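Local coordinates for leucine aminopeptidase (Parabacteroides distasonis, PDB 3TC8), which is probably a zinc-dependent aminopeptidase of peptidase family M28, a family that also includes glutaminyl-peptide cyclotransferases, at residues V41-A46 with D76-E81; R106-H111 with E159-P164; T120-A125 with Q283-E288. One frame throughout, in Å; residues are numbered along the deposited sequence. Where two conformers were deposited one is given.

Contact 1: V41-A46 with D76-E81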
loop_
_atom_site.group_PDB
_atom_site.type_symbol
_atom_site.label_atom_id
_atom_site.label_comp_id
_atom_site.label_asym_id
_atom_site.label_seq_id
_atom_site.Cartn_x
_atom_site.Cartn_y
_atom_site.Cartn_z
ATOM N N VAL A 41 15.113 0.192 2.133
ATOM C CA VAL A 41 15.599 -0.795 1.176
ATOM C C VAL A 41 15.843 -2.104 1.889
ATOM O O VAL A 41 16.592 -2.122 2.857
ATOM C CB VAL A 41 16.849 -0.276 0.431
ATOM C CG1 VAL A 41 17.427 -1.371 -0.464
ATOM C CG2 VAL A 41 16.581 1.014 -0.333
ATOM N N PRO A 42 15.302 -3.219 1.428
ATOM C CA PRO A 42 15.584 -4.480 2.062
ATOM C C PRO A 42 17.088 -4.701 2.229
ATOM O O PRO A 42 17.855 -4.407 1.329
ATOM C CB PRO A 42 14.908 -5.503 1.158
ATOM C CG PRO A 42 13.789 -4.739 0.533
ATOM C CD PRO A 42 14.301 -3.327 0.352
ATOM N N ASN A 43 17.442 -5.234 3.394
ATOM C CA ASN A 43 18.811 -5.541 3.847
ATOM C C ASN A 43 19.490 -4.372 4.509
ATOM O O ASN A 43 20.549 -4.546 5.076
ATOM C CB ASN A 43 19.702 -6.143 2.760
ATOM C CG ASN A 43 19.184 -7.453 2.239
ATOM O OD1 ASN A 43 18.324 -8.061 2.830
ATOM N ND2 ASN A 43 19.733 -7.896 1.122
ATOM N N THR A 44 18.932 -3.187 4.535
ATOM C CA THR A 44 19.547 -2.029 5.177
ATOM C C THR A 44 19.095 -1.847 6.609
ATOM O O THR A 44 18.034 -2.319 7.041
ATOM C CB THR A 44 19.261 -0.728 4.414
ATOM O OG1 THR A 44 17.856 -0.384 4.505
ATOM C CG2 THR A 44 19.718 -0.782 2.969
ATOM N N ALA A 45 19.899 -1.086 7.341
ATOM C CA ALA A 45 19.538 -0.706 8.697
ATOM C C ALA A 45 18.223 0.054 8.772
ATOM O O ALA A 45 17.448 -0.144 9.712
ATOM C CB ALA A 45 20.676 0.111 9.357
ATOM N N ALA A 46 17.981 0.944 7.826
ATOM C CA ALA A 46 16.723 1.743 7.811
ATOM C C ALA A 46 15.519 0.825 7.683
ATOM O O ALA A 46 14.505 1.038 8.356
ATOM C CB ALA A 46 16.741 2.733 6.705
ATOM N N ASP A 76 18.165 -9.665 -9.777
ATOM C CA ASP A 76 19.633 -9.726 -9.982
ATOM C C ASP A 76 20.253 -10.807 -9.128
ATOM O O ASP A 76 21.477 -10.904 -9.056
ATOM C CB ASP A 76 20.297 -8.367 -9.697
ATOM C CG ASP A 76 20.202 -7.918 -8.266
ATOM O OD1 ASP A 76 19.529 -8.596 -7.451
ATOM O OD2 ASP A 76 20.884 -6.900 -7.944
ATOM N N GLY A 77 19.447 -11.628 -8.467
ATOM C CA GLY A 77 19.960 -12.674 -7.581
ATOM C C GLY A 77 20.158 -12.234 -6.141
ATOM O O GLY A 77 20.469 -13.099 -5.319
ATOM N N THR A 78 20.014 -10.961 -5.801
ATOM C CA THR A 78 20.222 -10.520 -4.407
ATOM C C THR A 78 19.201 -11.256 -3.520
ATOM O O THR A 78 18.002 -11.285 -3.826
ATOM C CB THR A 78 20.013 -8.983 -4.253
ATOM O OG1 THR A 78 20.862 -8.318 -5.183
ATOM C CG2 THR A 78 20.360 -8.482 -2.830
ATOM N N LYS A 79 19.678 -11.783 -2.409
ATOM C CA LYS A 79 18.841 -12.382 -1.422
ATOM C C LYS A 79 18.370 -11.251 -0.502
ATOM O O LYS A 79 19.183 -10.573 0.160
ATOM C CB LYS A 79 19.638 -13.439 -0.678
ATOM C CG LYS A 79 20.075 -14.622 -1.589
ATOM C CD LYS A 79 18.921 -15.387 -2.148
ATOM C CE LYS A 79 19.388 -16.439 -3.141
ATOM N NZ LYS A 79 18.237 -17.219 -3.666
ATOM N N LEU A 80 17.072 -11.062 -0.436
ATOM C CA LEU A 80 16.440 -10.009 0.359
ATOM C C LEU A 80 15.898 -10.580 1.638
ATOM O O LEU A 80 15.112 -11.540 1.627
ATOM C CB LEU A 80 15.297 -9.374 -0.428
ATOM C CG LEU A 80 15.640 -8.822 -1.802
ATOM C CD1 LEU A 80 14.384 -8.217 -2.460
ATOM C CD2 LEU A 80 16.810 -7.827 -1.750
ATOM N N GLU A 81 16.302 -9.973 2.754
ATOM C CA GLU A 81 15.807 -10.317 4.086
ATOM C C GLU A 81 14.468 -9.618 4.279
ATOM O O GLU A 81 14.398 -8.494 4.806
ATOM C CB GLU A 81 16.842 -9.843 5.115
ATOM C CG GLU A 81 18.186 -10.499 4.868
ATOM C CD GLU A 81 19.287 -10.075 5.815
ATOM O OE1 GLU A 81 19.358 -8.837 6.131
ATOM O OE2 GLU A 81 20.119 -11.005 6.167
HETATM O O HOH W 1 15.898 -6.311 5.593
HETATM O O HOH W 2 21.402 -7.095 6.158
#
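Pro42 and Asn43, the inner pair of a type II beta turn from Val41 to Thr44, come up beside Leu80 and Glu81 at the start of strand 79-89, with the CA atoms of Asn43 and Glu81 5.6 Å apart. The contact thus joins the turn leading into helix 45-60 to the beginning of a strand in the mixed sheet. Its key is the Asn43 amide, which offers acceptor and donor side by side to the strand backbone: OD1 accepts from Glu81 N at 2.8 Å, in the plane of the amide carbonyl, and ND2 donates to Lys79 O at 2.9 Å. Both bonds are nearly straight, so together they fix the amide's rotation. With CG anti to its own carbonyl carbon and beside the backbone N (chi1 -61°), the group reaches out from the turn to the strand. The Glu81 side chain crosses it at about a right angle, CG 3.2 Å from Asn43 OD1, and its OE1 forms a salt bridge with Lys48. Water 1 accepts from Asn43 N and donates to Glu81 O; water 2 donates to Asn43 O and Glu81 OE1. With an alanine here, Glu81 N and Lys79 O would probably lose these partners, with only the waters and the Pro42-Leu80 packing of this contact left to join turn and strand. Val41 O holds the turn closed by accepting from both Thr44 N and Thr44 OG1; that hydroxyl also caps the helix by accepting from His47 N. Apolar packing flanks the amide: Leu80 CD2 lies 4.2 Å from Pro42 CB.

Contact 2: R106-H111 with E159-P164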
loop_
_atom_site.group_PDB
_atom_site.type_symbol
_atom_site.label_atom_id
_atom_site.label_comp_id
_atom_site.label_asym_id
_atom_site.label_seq_id
_atom_site.Cartn_x
_atom_site.Cartn_y
_atom_site.Cartn_z
ATOM N N ARG A 106 12.116 1.667 -3.081
ATOM C CA ARG A 106 12.908 1.228 -4.219
ATOM C C ARG A 106 14.379 1.616 -4.037
ATOM O O ARG A 106 14.675 2.763 -3.726
ATOM C CB ARG A 106 12.324 1.832 -5.490
ATOM C CG ARG A 106 13.003 1.390 -6.792
ATOM C CD ARG A 106 12.013 1.344 -7.923
ATOM N NE ARG A 106 12.590 0.990 -9.221
ATOM C CZ ARG A 106 12.835 -0.256 -9.585
ATOM N NH1 ARG A 106 12.724 -1.251 -8.744
ATOM N NH2 ARG A 106 13.323 -0.529 -10.793
ATOM N N PRO A 107 15.291 0.729 -4.412
ATOM C CA PRO A 107 16.733 1.032 -4.297
ATOM C C PRO A 107 17.313 1.874 -5.434
ATOM O O PRO A 107 18.496 2.168 -5.419
ATOM C CB PRO A 107 17.371 -0.338 -4.254
ATOM C CG PRO A 107 16.446 -1.204 -5.048
ATOM C CD PRO A 107 15.089 -0.723 -4.620
ATOM N N TYR A 108 16.470 2.194 -6.384
ATOM C CA TYR A 108 16.825 2.897 -7.596
ATOM C C TYR A 108 15.890 4.078 -7.808
ATOM O O TYR A 108 14.781 4.109 -7.284
ATOM C CB TYR A 108 16.715 1.990 -8.834
ATOM C CG TYR A 108 17.300 0.620 -8.688
ATOM C CD1 TYR A 108 18.622 0.423 -8.325
ATOM C CD2 TYR A 108 16.511 -0.502 -8.851
ATOM C CE1 TYR A 108 19.139 -0.847 -8.191
ATOM C CE2 TYR A 108 17.011 -1.806 -8.692
ATOM C CZ TYR A 108 18.322 -1.948 -8.345
ATOM O OH TYR A 108 18.824 -3.223 -8.229
ATOM N N SER A 109 16.356 5.049 -8.554
ATOM C CA SER A 109 15.541 6.165 -9.055
ATOM C C SER A 109 15.604 6.144 -10.578
ATOM O O SER A 109 16.113 7.052 -11.214
ATOM C CB SER A 109 16.006 7.483 -8.473
ATOM O OG SER A 109 15.998 7.435 -7.061
ATOM N N ASP A 110 15.097 5.037 -11.150
ATOM C CA ASP A 110 15.407 4.692 -12.532
ATOM C C ASP A 110 14.626 5.459 -13.577
ATOM O O ASP A 110 14.944 5.332 -14.736
ATOM C CB ASP A 110 15.339 3.177 -12.756
ATOM C CG ASP A 110 14.052 2.495 -12.259
ATOM O OD1 ASP A 110 13.517 2.848 -11.185
ATOM O OD2 ASP A 110 13.623 1.521 -12.958
ATOM N N HIS A 111 13.707 6.308 -13.130
ATOM C CA HIS A 111 13.043 7.257 -13.987
ATOM C C HIS A 111 13.510 8.696 -13.759
ATOM O O HIS A 111 12.991 9.650 -14.347
ATOM C CB HIS A 111 11.539 7.159 -13.882
ATOM C CG HIS A 111 11.007 5.930 -14.524
ATOM N ND1 HIS A 111 10.514 5.936 -15.803
ATOM C CD2 HIS A 111 10.946 4.647 -14.105
ATOM C CE1 HIS A 111 10.190 4.699 -16.145
ATOM N NE2 HIS A 111 10.391 3.900 -15.117
ATOM N N GLU A 159 8.162 -5.004 -2.612
ATOM C CA GLU A 159 7.316 -4.767 -3.744
ATOM C C GLU A 159 8.039 -4.067 -4.887
ATOM O O GLU A 159 7.669 -4.263 -6.037
ATOM C CB GLU A 159 6.090 -3.945 -3.318
ATOM C CG GLU A 159 5.111 -3.605 -4.448
ATOM C CD GLU A 159 5.450 -2.438 -5.342
ATOM O OE1 GLU A 159 6.174 -1.534 -4.858
ATOM O OE2 GLU A 159 4.975 -2.448 -6.536
ATOM N N ASP A 160 8.994 -3.211 -4.517
ATOM C CA ASP A 160 9.495 -2.191 -5.456
ATOM C C ASP A 160 10.990 -2.402 -5.785
ATOM O O ASP A 160 11.693 -1.428 -6.053
ATOM C CB ASP A 160 9.238 -0.787 -4.921
ATOM C CG ASP A 160 8.801 0.173 -5.983
ATOM O OD1 ASP A 160 8.540 -0.222 -7.126
ATOM O OD2 ASP A 160 8.675 1.339 -5.691
ATOM N N TYR A 161 11.391 -3.660 -5.862
ATOM C CA TYR A 161 12.764 -4.086 -6.178
ATOM C C TYR A 161 12.787 -4.801 -7.540
ATOM O O TYR A 161 13.683 -5.592 -7.815
ATOM C CB TYR A 161 13.316 -4.976 -5.040
ATOM C CG TYR A 161 14.793 -4.849 -4.710
ATOM C CD1 TYR A 161 15.810 -5.250 -5.600
ATOM C CD2 TYR A 161 15.197 -4.402 -3.459
ATOM C CE1 TYR A 161 17.126 -5.176 -5.214
ATOM C CE2 TYR A 161 16.522 -4.370 -3.066
ATOM C CZ TYR A 161 17.479 -4.766 -3.975
ATOM O OH TYR A 161 18.808 -4.732 -3.571
ATOM N N GLY A 162 11.846 -4.492 -8.413
ATOM C CA GLY A 162 11.791 -5.097 -9.731
ATOM C C GLY A 162 12.828 -4.532 -10.670
ATOM O O GLY A 162 13.489 -3.522 -10.398
ATOM N N THR A 163 12.987 -5.208 -11.798
ATOM C CA THR A 163 14.005 -4.878 -12.794
ATOM C C THR A 163 13.968 -3.392 -13.115
ATOM O O THR A 163 12.918 -2.872 -13.526
ATOM C CB THR A 163 13.761 -5.663 -14.090
ATOM O OG1 THR A 163 13.699 -7.057 -13.768
ATOM C CG2 THR A 163 14.867 -5.384 -15.111
ATOM N N PRO A 164 15.117 -2.693 -13.035
ATOM C CA PRO A 164 15.112 -1.268 -13.370
ATOM C C PRO A 164 15.275 -1.012 -14.867
ATOM O O PRO A 164 15.713 -1.879 -15.640
ATOM C CB PRO A 164 16.299 -0.733 -12.583
ATOM C CG PRO A 164 17.219 -1.877 -12.504
ATOM C CD PRO A 164 16.374 -3.101 -12.399
HETATM O O HOH W 3 9.335 2.648 -3.395
#
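Arg106 sends its guanidinium group into the bend of 159-164, and all five of its N-H groups find acceptors close to its plane. NH1 donates to Asp160 O at 2.9 Å and to Gly162 O, also at 2.9 Å. NH2 gives one hydrogen to the same Gly162 O at 3.0 Å, so that this carbonyl is gripped end-on by two nitrogens arriving from one face of its plane. The other edge is taken by Asp110 in a side-on salt bridge, NE to OD1 and NH2 to OD2. Asp110 turns back to meet it by placing CG between its own backbone N and carbonyl carbon (chi1 51°). Tyr108 stands edge-on over one guanidinium face, with CD2 above the centre of the group. Pro164 CG sits over the tyrosine ring in a CH-pi contact. A tighter CH-pi contact puts Pro107 CG 3.7 Å from the centroid of the Tyr161 ring, only 9° off its normal. Asp110 OD2 also accepts from Glu165 N, Tyr108 OH hydrogen-bonds to Tyr75 OH, and Asp160 N is taken by Asp104 OD2. Water 3 links Arg106 N with Asp160 OD2, an oxygen that also binds zinc. Arg106 is therefore a second-shell residue, holding the backbone of a metal ligand in the zinc site that Asp160 forms with Asp127 and His281, within the M28 peptidase family.

Contact 3: T120-A125 with Q283-E288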
loop_
_atom_site.group_PDB
_atom_site.type_symbol
_atom_site.label_atom_id
_atom_site.label_comp_id
_atom_site.label_asym_id
_atom_site.label_seq_id
_atom_site.Cartn_x
_atom_site.Cartn_y
_atom_site.Cartn_z
ATOM N N THR A 120 20.391 5.386 -7.177
ATOM C CA THR A 120 20.254 5.896 -5.811
ATOM C C THR A 120 18.878 5.581 -5.242
ATOM O O THR A 120 17.873 5.822 -5.901
ATOM C CB THR A 120 20.441 7.404 -5.812
ATOM O OG1 THR A 120 21.739 7.705 -6.338
ATOM C CG2 THR A 120 20.357 8.002 -4.411
ATOM N N PRO A 121 18.788 5.012 -4.045
ATOM C CA PRO A 121 17.476 4.778 -3.429
ATOM C C PRO A 121 16.685 6.034 -3.256
ATOM O O PRO A 121 17.214 7.137 -3.053
ATOM C CB PRO A 121 17.822 4.198 -2.048
ATOM C CG PRO A 121 19.159 3.525 -2.277
ATOM C CD PRO A 121 19.883 4.493 -3.200
ATOM N N LEU A 122 15.376 5.898 -3.379
ATOM C CA LEU A 122 14.472 7.036 -3.183
ATOM C C LEU A 122 13.810 6.956 -1.809
ATOM O O LEU A 122 13.746 5.917 -1.167
ATOM C CB LEU A 122 13.512 7.151 -4.341
ATOM C CG LEU A 122 12.728 5.903 -4.808
ATOM C CD1 LEU A 122 11.579 5.543 -3.828
ATOM C CD2 LEU A 122 12.214 6.078 -6.218
ATOM N N ASP A 123 13.311 8.103 -1.357
ATOM C CA ASP A 123 12.682 8.189 -0.040
ATOM C C ASP A 123 11.399 7.390 -0.001
ATOM O O ASP A 123 10.985 6.931 1.055
ATOM C CB ASP A 123 12.392 9.624 0.329
ATOM C CG ASP A 123 13.590 10.358 0.911
ATOM O OD1 ASP A 123 14.587 9.726 1.320
ATOM O OD2 ASP A 123 13.467 11.625 1.015
ATOM N N GLY A 124 10.721 7.269 -1.119
ATOM C CA GLY A 124 9.505 6.524 -1.196
ATOM C C GLY A 124 8.428 7.058 -0.282
ATOM O O GLY A 124 7.654 6.305 0.321
ATOM N N ALA A 125 8.317 8.386 -0.203
ATOM C CA ALA A 125 7.313 8.998 0.654
ATOM C C ALA A 125 5.912 8.652 0.134
ATOM O O ALA A 125 5.054 8.261 0.940
ATOM C CB ALA A 125 7.493 10.514 0.659
ATOM N N GLN A 283 14.113 10.786 -7.600
ATOM C CA GLN A 283 14.504 11.359 -6.334
ATOM C C GLN A 283 13.486 12.288 -5.717
ATOM O O GLN A 283 13.517 12.482 -4.484
ATOM C CB GLN A 283 15.837 12.093 -6.484
ATOM C CG GLN A 283 17.031 11.132 -6.603
ATOM C CD GLN A 283 17.366 10.488 -5.299
ATOM O OE1 GLN A 283 17.932 11.159 -4.425
ATOM N NE2 GLN A 283 17.022 9.211 -5.132
ATOM N N LYS A 284 12.560 12.792 -6.517
ATOM C CA LYS A 284 11.530 13.682 -6.004
ATOM C C LYS A 284 10.328 12.989 -5.377
ATOM O O LYS A 284 9.412 13.675 -4.941
ATOM C CB LYS A 284 11.073 14.619 -7.109
ATOM C CG LYS A 284 12.077 15.699 -7.395
ATOM C CD LYS A 284 11.565 16.723 -8.366
ATOM C CE LYS A 284 12.530 17.873 -8.619
ATOM N NZ LYS A 284 12.101 18.656 -9.838
ATOM N N ASP A 285 10.371 11.665 -5.198
ATOM C CA ASP A 285 9.362 10.988 -4.375
ATOM C C ASP A 285 9.748 11.126 -2.886
ATOM O O ASP A 285 10.169 10.173 -2.209
ATOM C CB ASP A 285 9.163 9.534 -4.778
ATOM C CG ASP A 285 8.014 8.892 -4.017
ATOM O OD1 ASP A 285 7.299 9.621 -3.296
ATOM O OD2 ASP A 285 7.881 7.663 -4.072
ATOM N N ASN A 286 9.506 12.338 -2.418
ATOM C CA ASN A 286 9.916 12.765 -1.105
ATOM C C ASN A 286 8.730 13.460 -0.388
ATOM O O ASN A 286 7.606 13.500 -0.894
ATOM C CB ASN A 286 11.195 13.634 -1.180
ATOM C CG ASN A 286 10.987 14.890 -1.914
ATOM O OD1 ASN A 286 9.885 15.407 -1.998
ATOM N ND2 ASN A 286 12.056 15.414 -2.503
HETATM N N MSE A 287 8.972 13.994 0.787
HETATM C CA MSE A 287 7.882 14.503 1.595
HETATM C C MSE A 287 7.194 15.708 0.986
HETATM O O MSE A 287 6.047 15.995 1.343
HETATM C CB MSE A 287 8.335 14.844 3.010
HETATM C CG MSE A 287 8.637 13.653 3.931
HETATM SE SE MSE A 287 7.102 12.509 4.194
HETATM C CE MSE A 287 5.838 13.762 4.890
ATOM N N GLU A 288 7.829 16.410 0.051
ATOM C CA GLU A 288 7.237 17.632 -0.447
ATOM C C GLU A 288 5.913 17.425 -1.183
ATOM O O GLU A 288 5.083 18.334 -1.152
ATOM C CB GLU A 288 8.221 18.414 -1.314
ATOM C CG GLU A 288 9.561 18.689 -0.638
ATOM C CD GLU A 288 10.535 19.453 -1.489
ATOM O OE1 GLU A 288 11.731 19.113 -1.426
ATOM O OE2 GLU A 288 10.097 20.385 -2.193
HETATM O O HOH W 4 14.217 10.536 -2.558
HETATM O O HOH W 5 11.534 13.402 2.104
#
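Pro121 O receives the Gln283 amide, with NE2 donating at 2.9 Å from above the carbonyl plane, and further along Ala125 N gives a straight but long bond of 3.3 Å to Asp285 O. These two bonds lay a loop that precedes helix 292-308 against the loop entering helix 125-144, beside the zinc site of the M28 fold. Two waters add bridges: water 4 accepts from Asp123 N and donates to Gln283 O, and water 5, at the Met287 end, accepts from Met287 N and donates to Asp123 OD2. Ala125 CB fits against the backbone of Asn286, 3.4 Å from its C, and touches SE of Met287, a selenomethionine.

Outward from this shell, Ser109 OG bonds to Gln283 NE2 and also to Thr120 O. Asp285 directs its carboxylate at the start of helix 125-144, CG anti to the backbone N (chi1 -174°): OD1 accepts from Asp126 N and OD2 from the N of Asp127, a zinc ligand. One side chain thus probably positions the backbone of a metal-binding residue. Asn286 closes an Asx turn, its OD1 accepting from Glu288 N at 3.1 Å.

How the contacts relate
Contact 2 is the most buried of the three, contact 3 is partly buried and contact 1 reaches the surface. Contacts 2 and 3 share the long connection between strand 96-102 and helix 125-144, and each hydrogen-bonds the backbone of a zinc ligand, one through a cationic side chain and the other through a carboxylate. Contact 1 lies farther from the metal and ties a helix entry to the sheet with a neutral amide. Apolar packing joins it to the other two: Leu80 CD2 meets Tyr161 CE2 at 3.7 Å, and Val41 touches both Pro107 and Pro121. A backbone bond between Arg106 and Leu122 also couples contacts 2 and 3.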